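Local coordinates for RNA-dependent RNA Polymerase (Bombyx mori cytoplasmic polyhedrosis virus, PDB 6TZ0), which catalyses RNA-templated RNA synthesis, making conservative plus-strand transcripts from the double-stranded viral genome and the complementary minus strands during genome replication, at residues A[497-511]-A[640-653]. Numbering follows the deposited sequence.
Sequences LFLSFMPYTIGKQIY and GRADTSTHHTVLLQ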
# COMPACT_ATOMS: atom_id res chain seq x y z
N LEU A 497 -9.76 6.93 4.04
CA LEU A 497 -9.08 5.82 4.70
C LEU A 497 -9.89 5.32 5.88
O LEU A 497 -9.85 4.14 6.22
CB LEU A 497 -7.69 6.26 5.13
CG LEU A 497 -6.73 5.17 5.60
CD1 LEU A 497 -6.41 4.24 4.47
CD2 LEU A 497 -5.47 5.76 6.18
N PHE A 498 -10.64 6.22 6.52
CA PHE A 498 -11.46 5.85 7.66
C PHE A 498 -12.69 5.07 7.24
O PHE A 498 -13.17 4.23 8.01
CB PHE A 498 -11.86 7.11 8.43
CG PHE A 498 -12.65 6.85 9.67
CD1 PHE A 498 -12.02 6.41 10.82
CD2 PHE A 498 -14.02 7.04 9.69
CE1 PHE A 498 -12.73 6.18 11.96
CE2 PHE A 498 -14.74 6.80 10.83
CZ PHE A 498 -14.09 6.37 11.97
N LEU A 499 -13.22 5.33 6.05
CA LEU A 499 -14.38 4.57 5.58
C LEU A 499 -14.03 3.12 5.28
O LEU A 499 -14.88 2.23 5.42
CB LEU A 499 -14.99 5.22 4.34
CG LEU A 499 -15.80 6.48 4.60
CD1 LEU A 499 -16.28 7.05 3.28
CD2 LEU A 499 -16.96 6.15 5.51
N SER A 500 -12.80 2.86 4.87
CA SER A 500 -12.38 1.50 4.59
C SER A 500 -11.77 0.79 5.79
O SER A 500 -11.15 -0.26 5.62
CB SER A 500 -11.38 1.50 3.43
OG SER A 500 -10.20 2.18 3.79
N PHE A 501 -11.93 1.33 6.99
CA PHE A 501 -11.23 0.76 8.13
C PHE A 501 -12.02 -0.37 8.78
O PHE A 501 -11.44 -1.39 9.17
CB PHE A 501 -10.90 1.85 9.15
CG PHE A 501 -10.07 1.36 10.29
CD1 PHE A 501 -8.75 1.01 10.09
CD2 PHE A 501 -10.60 1.27 11.56
CE1 PHE A 501 -7.98 0.56 11.13
CE2 PHE A 501 -9.84 0.82 12.60
CZ PHE A 501 -8.53 0.47 12.39
N MET A 502 -13.33 -0.21 8.91
CA MET A 502 -14.14 -1.29 9.47
C MET A 502 -14.31 -2.50 8.54
O MET A 502 -14.33 -3.62 9.07
CB MET A 502 -15.49 -0.72 9.94
CG MET A 502 -16.39 -1.70 10.68
SD MET A 502 -15.69 -2.41 12.18
CE MET A 502 -15.88 -1.05 13.31
N PRO A 503 -14.42 -2.37 7.20
CA PRO A 503 -14.29 -3.59 6.37
C PRO A 503 -12.95 -4.30 6.51
O PRO A 503 -12.91 -5.54 6.51
CB PRO A 503 -14.50 -3.06 4.95
CG PRO A 503 -15.38 -1.92 5.13
CD PRO A 503 -14.97 -1.27 6.38
N TYR A 504 -11.86 -3.54 6.66
CA TYR A 504 -10.55 -4.13 6.94
C TYR A 504 -10.53 -4.85 8.28
O TYR A 504 -9.99 -5.96 8.38
CB TYR A 504 -9.48 -3.04 6.91
CG TYR A 504 -8.15 -3.49 7.46
CD1 TYR A 504 -7.36 -4.40 6.77
CD2 TYR A 504 -7.69 -3.02 8.68
CE1 TYR A 504 -6.15 -4.82 7.28
CE2 TYR A 504 -6.49 -3.44 9.20
CZ TYR A 504 -5.73 -4.33 8.49
OH TYR A 504 -4.53 -4.74 9.01
N THR A 505 -11.12 -4.25 9.30
CA THR A 505 -11.12 -4.85 10.63
C THR A 505 -11.96 -6.12 10.66
O THR A 505 -11.59 -7.10 11.33
CB THR A 505 -11.64 -3.82 11.64
OG1 THR A 505 -10.81 -2.66 11.58
CG2 THR A 505 -11.64 -4.36 13.05
N ILE A 506 -13.06 -6.15 9.91
CA ILE A 506 -13.88 -7.35 9.85
C ILE A 506 -13.18 -8.46 9.08
O ILE A 506 -13.06 -9.59 9.56
CB ILE A 506 -15.26 -7.02 9.26
CG1 ILE A 506 -16.06 -6.18 10.25
CG2 ILE A 506 -15.99 -8.28 8.85
CD1 ILE A 506 -17.33 -5.63 9.68
N GLY A 507 -12.69 -8.16 7.88
CA GLY A 507 -12.03 -9.19 7.09
C GLY A 507 -10.68 -9.64 7.61
O GLY A 507 -10.19 -10.69 7.19
N LYS A 508 -10.07 -8.86 8.51
CA LYS A 508 -8.80 -9.24 9.11
C LYS A 508 -8.97 -10.38 10.11
O LYS A 508 -8.01 -11.11 10.37
CB LYS A 508 -8.21 -8.00 9.78
CG LYS A 508 -6.84 -8.11 10.39
CD LYS A 508 -6.47 -6.79 11.02
CE LYS A 508 -5.08 -6.83 11.62
NZ LYS A 508 -5.03 -7.75 12.79
N GLN A 509 -10.17 -10.57 10.66
CA GLN A 509 -10.36 -11.55 11.71
C GLN A 509 -10.41 -12.98 11.19
O GLN A 509 -10.23 -13.91 11.98
CB GLN A 509 -11.64 -11.25 12.48
CG GLN A 509 -11.69 -9.88 13.09
CD GLN A 509 -10.59 -9.64 14.10
OE1 GLN A 509 -10.23 -10.52 14.87
NE2 GLN A 509 -10.06 -8.43 14.09
N ILE A 510 -10.62 -13.18 9.88
CA ILE A 510 -10.74 -14.53 9.34
C ILE A 510 -9.38 -15.21 9.21
O ILE A 510 -9.32 -16.44 9.05
CB ILE A 510 -11.49 -14.48 8.00
CG1 ILE A 510 -12.12 -15.84 7.66
CG2 ILE A 510 -10.58 -14.07 6.88
CD1 ILE A 510 -13.13 -15.80 6.55
N TYR A 511 -8.28 -14.46 9.32
CA TYR A 511 -6.96 -15.08 9.27
C TYR A 511 -6.68 -15.92 10.50
O TYR A 511 -5.86 -16.85 10.43
CB TYR A 511 -5.86 -14.03 9.16
CG TYR A 511 -5.90 -13.18 7.92
CD1 TYR A 511 -5.77 -13.74 6.67
CD2 TYR A 511 -5.96 -11.80 8.02
CE1 TYR A 511 -5.77 -12.96 5.54
CE2 TYR A 511 -5.96 -11.01 6.89
CZ TYR A 511 -5.87 -11.60 5.66
OH TYR A 511 -5.86 -10.83 4.52
N GLY A 640 -4.38 1.53 -2.38
CA GLY A 640 -3.73 2.34 -1.36
C GLY A 640 -4.69 2.48 -0.21
O GLY A 640 -4.71 3.48 0.51
N ARG A 641 -5.50 1.45 -0.05
CA ARG A 641 -6.66 1.43 0.82
C ARG A 641 -6.36 0.54 2.03
O ARG A 641 -5.35 -0.16 2.06
CB ARG A 641 -7.85 0.92 -0.00
CG ARG A 641 -9.22 1.22 0.49
CD ARG A 641 -10.20 0.73 -0.54
NE ARG A 641 -11.57 0.90 -0.10
CZ ARG A 641 -12.62 0.52 -0.81
NH1 ARG A 641 -13.84 0.71 -0.33
NH2 ARG A 641 -12.46 -0.06 -1.99
N ALA A 642 -7.22 0.60 3.04
CA ALA A 642 -6.97 -0.17 4.25
C ALA A 642 -7.20 -1.66 4.02
O ALA A 642 -6.38 -2.49 4.43
CB ALA A 642 -7.83 0.35 5.40
N ASP A 643 -8.28 -2.01 3.33
CA ASP A 643 -8.67 -3.40 3.13
C ASP A 643 -8.25 -3.95 1.78
O ASP A 643 -8.98 -4.75 1.19
CB ASP A 643 -10.18 -3.55 3.31
CG ASP A 643 -10.99 -2.64 2.40
OD1 ASP A 643 -10.41 -1.82 1.67
OD2 ASP A 643 -12.23 -2.76 2.42
N THR A 644 -7.09 -3.57 1.25
CA THR A 644 -6.77 -3.96 -0.12
C THR A 644 -6.30 -5.41 -0.22
O THR A 644 -6.74 -6.14 -1.11
CB THR A 644 -5.76 -2.99 -0.74
OG1 THR A 644 -5.38 -3.47 -2.04
CG2 THR A 644 -4.53 -2.75 0.15
N SER A 645 -5.42 -5.86 0.68
CA SER A 645 -4.95 -7.23 0.60
C SER A 645 -5.97 -8.21 1.15
O SER A 645 -6.13 -9.31 0.61
CB SER A 645 -3.62 -7.36 1.34
OG SER A 645 -3.15 -8.69 1.34
N THR A 646 -6.69 -7.80 2.20
CA THR A 646 -7.69 -8.66 2.82
C THR A 646 -8.86 -8.92 1.89
O THR A 646 -9.42 -10.02 1.94
CB THR A 646 -8.21 -8.05 4.11
OG1 THR A 646 -8.90 -6.83 3.83
CG2 THR A 646 -7.08 -7.76 5.06
N HIS A 647 -9.21 -7.96 1.04
CA HIS A 647 -10.30 -8.16 0.08
C HIS A 647 -10.00 -9.30 -0.87
O HIS A 647 -10.80 -10.24 -1.01
CB HIS A 647 -10.55 -6.88 -0.70
CG HIS A 647 -11.63 -7.02 -1.74
ND1 HIS A 647 -11.38 -7.46 -3.02
CD2 HIS A 647 -12.95 -6.77 -1.68
CE1 HIS A 647 -12.50 -7.48 -3.70
NE2 HIS A 647 -13.48 -7.06 -2.91
N HIS A 648 -8.84 -9.25 -1.53
CA HIS A 648 -8.49 -10.28 -2.50
C HIS A 648 -8.25 -11.62 -1.82
O HIS A 648 -8.64 -12.66 -2.36
CB HIS A 648 -7.26 -9.86 -3.30
CG HIS A 648 -7.43 -8.56 -4.02
ND1 HIS A 648 -8.35 -8.38 -5.04
CD2 HIS A 648 -6.78 -7.38 -3.91
CE1 HIS A 648 -8.27 -7.15 -5.50
NE2 HIS A 648 -7.32 -6.52 -4.83
N THR A 649 -7.67 -11.61 -0.61
CA THR A 649 -7.44 -12.86 0.11
C THR A 649 -8.75 -13.54 0.50
O THR A 649 -8.93 -14.74 0.25
CB THR A 649 -6.61 -12.58 1.36
OG1 THR A 649 -5.38 -11.95 0.97
CG2 THR A 649 -6.30 -13.86 2.07
N VAL A 650 -9.68 -12.77 1.08
CA VAL A 650 -10.98 -13.30 1.49
C VAL A 650 -11.77 -13.79 0.29
O VAL A 650 -12.33 -14.89 0.31
CB VAL A 650 -11.75 -12.25 2.31
CG1 VAL A 650 -13.20 -12.62 2.45
CG2 VAL A 650 -11.15 -12.12 3.69
N LEU A 651 -11.79 -13.01 -0.79
CA LEU A 651 -12.57 -13.37 -1.97
C LEU A 651 -12.03 -14.62 -2.65
O LEU A 651 -12.81 -15.49 -3.06
CB LEU A 651 -12.60 -12.18 -2.94
CG LEU A 651 -13.46 -12.22 -4.20
CD1 LEU A 651 -14.00 -10.84 -4.44
CD2 LEU A 651 -12.66 -12.61 -5.41
N LEU A 652 -10.71 -14.75 -2.76
CA LEU A 652 -10.16 -15.92 -3.44
C LEU A 652 -10.30 -17.18 -2.59
O LEU A 652 -10.61 -18.25 -3.13
CB LEU A 652 -8.70 -15.66 -3.81
CG LEU A 652 -8.51 -14.66 -4.95
CD1 LEU A 652 -7.05 -14.29 -5.07
CD2 LEU A 652 -9.05 -15.25 -6.24
N GLN A 653 -10.10 -17.07 -1.27
CA GLN A 653 -10.28 -18.25 -0.44
C GLN A 653 -11.75 -18.65 -0.37
O GLN A 653 -12.05 -19.85 -0.31
CB GLN A 653 -9.69 -18.03 0.96
CG GLN A 653 -10.49 -17.20 1.93
CD GLN A 653 -9.72 -16.91 3.18
OE1 GLN A 653 -8.54 -17.21 3.28
NE2 GLN A 653 -10.41 -16.36 4.17
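Ser500 and Ala642 make the polar link between 497-511 and 640-653. The Ala642 amide N gives a weak hydrogen bond to Ser500 OG (3.5 Å, N-H...O 155°), while the same hydroxyl donates to Leu497 O from above the carbonyl plane. With chi1 at 64°, OG lies between the backbone N and carbonyl carbon of Ser500, serving both partners. The extended Arg641 chain runs past Ser500 CB at its guanidinium edge and forms a salt bridge with Glu612 of helix 604-614, whereas Arg641 NE and Asp643 OD1 (3.4 Å) attract by charge alone.

The remaining contacts are van der Waals packing, several between carbon and oxygen. Ala642 CB packs between Leu497 CD1 (4.2 Å) and Tyr504 CB (4.1 Å). Tyr504, with CG anti to its backbone N (chi1 168°), has Ala642 O and Thr646 CG2 placed obliquely to its ring, near CD1. Thr646 CG2 also meets Tyr511, whose OH lies 3.3 Å from it, and Thr649 CG2 sits 3.6 Å from Tyr511 CE1, both methyls at the ring edge. Gly507, lacking a side chain, brings its carbonyl O near Val650 CG2, which also meets Ile510 CG2 at 3.8 Å.

The loop at Gly640 and helix 644-665 are consistent with polymerase motif B; Thr649 is about 9 Å, side chain to side chain, from magnesium-binding Asp680. The contact thus packs helix 501-508 and its flanks against this loop and helix beside the RdRp active site.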